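Local coordinates for arginyl-tRNA synthetase, putative (Plasmodium falciparum, PDB 5JLD), which probably attaches L-arginine to its cognate tRNA at the expense of ATP, as a class I aminoacyl-tRNA synthetase of the malaria parasite, at residues 282-287 / 331-336. Numbering follows the deposited sequence.
Sequences LSTVLD and ALYYRL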
loop_
_atom_site.group_PDB
_atom_site.type_symbol
_atom_site.label_atom_id
_atom_site.label_comp_id
_atom_site.label_asym_id
_atom_site.label_seq_id
_atom_site.Cartn_x
_atom_site.Cartn_y
_atom_site.Cartn_z
ATOM N N LEU A 282 -28.655 4.342 10.522
ATOM C CA LEU A 282 -28.179 5.518 11.253
ATOM C C LEU A 282 -28.873 5.701 12.624
ATOM O O LEU A 282 -28.211 5.922 13.641
ATOM C CB LEU A 282 -28.358 6.769 10.389
ATOM C CG LEU A 282 -27.475 6.900 9.137
ATOM C CD1 LEU A 282 -27.787 8.171 8.343
ATOM C CD2 LEU A 282 -25.980 6.872 9.517
ATOM N N SER A 283 -30.197 5.558 12.663
ATOM C CA SER A 283 -30.924 5.749 13.925
ATOM C C SER A 283 -30.462 4.682 14.926
ATOM O O SER A 283 -30.164 4.996 16.087
ATOM C CB SER A 283 -32.437 5.697 13.703
ATOM O OG SER A 283 -32.913 6.958 13.262
ATOM N N THR A 284 -30.305 3.450 14.440
ATOM C CA THR A 284 -29.766 2.387 15.275
ATOM C C THR A 284 -28.408 2.843 15.842
ATOM O O THR A 284 -28.187 2.825 17.068
ATOM C CB THR A 284 -29.620 1.065 14.479
ATOM O OG1 THR A 284 -30.911 0.478 14.296
ATOM C CG2 THR A 284 -28.721 0.063 15.199
ATOM N N VAL A 285 -27.541 3.349 14.974
ATOM C CA VAL A 285 -26.198 3.680 15.451
ATOM C C VAL A 285 -26.339 4.782 16.489
ATOM O O VAL A 285 -25.731 4.700 17.570
ATOM C CB VAL A 285 -25.231 4.099 14.311
ATOM C CG1 VAL A 285 -23.876 4.543 14.884
ATOM C CG2 VAL A 285 -25.003 2.928 13.366
ATOM N N LEU A 286 -27.243 5.738 16.236
ATOM C CA LEU A 286 -27.279 6.881 17.136
ATOM C C LEU A 286 -27.866 6.388 18.441
ATOM O O LEU A 286 -27.396 6.781 19.527
ATOM C CB LEU A 286 -28.074 8.040 16.557
ATOM C CG LEU A 286 -27.337 8.838 15.477
ATOM C CD1 LEU A 286 -28.083 10.107 15.185
ATOM C CD2 LEU A 286 -25.884 9.150 15.871
ATOM N N ASP A 287 -28.818 5.449 18.323
ATOM C CA ASP A 287 -29.486 4.918 19.505
ATOM C C ASP A 287 -28.410 4.313 20.365
ATOM O O ASP A 287 -28.325 4.619 21.565
ATOM C CB ASP A 287 -30.567 3.895 19.139
ATOM C CG ASP A 287 -31.861 4.560 18.678
ATOM O OD1 ASP A 287 -32.056 5.752 19.002
ATOM O OD2 ASP A 287 -32.669 3.903 17.982
ATOM N N ALA A 331 -20.431 3.739 9.461
ATOM C CA ALA A 331 -19.673 2.823 8.619
ATOM C C ALA A 331 -18.683 2.038 9.474
ATOM O O ALA A 331 -18.533 0.824 9.287
ATOM C CB ALA A 331 -18.950 3.561 7.496
ATOM N N LEU A 332 -18.017 2.705 10.422
ATOM C CA LEU A 332 -17.042 1.953 11.234
ATOM C C LEU A 332 -17.776 0.958 12.156
ATOM O O LEU A 332 -17.317 -0.175 12.341
ATOM C CB LEU A 332 -16.145 2.894 12.040
ATOM C CG LEU A 332 -14.878 2.297 12.667
ATOM C CD1 LEU A 332 -14.178 1.260 11.769
ATOM C CD2 LEU A 332 -13.919 3.436 12.982
ATOM N N TYR A 333 -18.910 1.386 12.720
ATOM C CA TYR A 333 -19.810 0.465 13.442
ATOM C C TYR A 333 -20.112 -0.806 12.640
ATOM O O TYR A 333 -20.015 -1.934 13.148
ATOM C CB TYR A 333 -21.139 1.156 13.794
ATOM C CG TYR A 333 -22.241 0.166 14.129
ATOM C CD1 TYR A 333 -22.357 -0.371 15.404
ATOM C CD2 TYR A 333 -23.140 -0.258 13.156
ATOM C CE1 TYR A 333 -23.352 -1.298 15.703
ATOM C CE2 TYR A 333 -24.129 -1.180 13.445
ATOM C CZ TYR A 333 -24.235 -1.688 14.719
ATOM O OH TYR A 333 -25.217 -2.596 14.998
ATOM N N TYR A 334 -20.480 -0.604 11.379
ATOM C CA TYR A 334 -20.838 -1.695 10.485
ATOM C C TYR A 334 -19.639 -2.607 10.231
ATOM O O TYR A 334 -19.755 -3.815 10.323
ATOM C CB TYR A 334 -21.387 -1.152 9.159
ATOM C CG TYR A 334 -21.676 -2.223 8.117
ATOM C CD1 TYR A 334 -22.877 -2.932 8.122
ATOM C CD2 TYR A 334 -20.732 -2.531 7.135
ATOM C CE1 TYR A 334 -23.136 -3.925 7.155
ATOM C CE2 TYR A 334 -20.977 -3.503 6.182
ATOM C CZ TYR A 334 -22.174 -4.200 6.199
ATOM O OH TYR A 334 -22.377 -5.158 5.241
ATOM N N ARG A 335 -18.492 -2.018 9.918
ATOM C CA ARG A 335 -17.295 -2.799 9.604
ATOM C C ARG A 335 -16.857 -3.626 10.807
ATOM O O ARG A 335 -16.451 -4.782 10.663
ATOM C CB ARG A 335 -16.173 -1.866 9.124
ATOM C CG ARG A 335 -16.559 -1.189 7.808
ATOM C CD ARG A 335 -15.744 0.047 7.474
ATOM N NE ARG A 335 -16.100 0.498 6.132
ATOM C CZ ARG A 335 -15.584 1.545 5.495
ATOM N NH1 ARG A 335 -14.634 2.304 6.050
ATOM N NH2 ARG A 335 -16.009 1.822 4.273
ATOM N N LEU A 336 -16.996 -3.060 12.000
ATOM C CA LEU A 336 -16.525 -3.751 13.204
ATOM C C LEU A 336 -17.488 -4.848 13.682
ATOM O O LEU A 336 -17.048 -5.947 14.059
ATOM C CB LEU A 336 -16.290 -2.737 14.323
ATOM C CG LEU A 336 -15.045 -1.868 14.134
ATOM C CD1 LEU A 336 -15.021 -0.794 15.190
ATOM C CD2 LEU A 336 -13.781 -2.714 14.210
#
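Tyr333 reaches from helix 326-337 to helix 282-292, where it meets Val285 through the first part of its ring and brings its hydroxyl near Thr284. Its CB leaves the backbone toward helix 282-292, and with CG anti to the backbone N (chi1 162°) the ring extends across to that helix. Tyr333 CB stands 4.3 Å from Val285 CG2. The same methyl is 4.0 Å from Tyr333 CG and makes the closest approach of the pair at Tyr333 CD2, 3.7 Å, meeting the ring obliquely. Tyr333 CE2 is already farther away, 4.2 Å from Val285 CG2, and the hydroxyl OH ends 4.4 Å from Thr284 CG2, a loose approach. The contact is thus apolar and small. A long, flat tyrosine suits the distance between the helices: its ring carbons meet the buried valine, while its polar OH comes near the exposed threonine. Valine fits because its branch at CB puts a methyl near the ring without a long chain; threonine joins a methyl to a hydroxyl that tolerates water. Trp368 meets the Tyr333 ring edge-to-face, and Val285 also touches Ala330. Within the catalytic domain, helix 326-337 thus links helix 282-292 to strand 343-349 of the parallel sheet and helix 353-364, both met through Leu332.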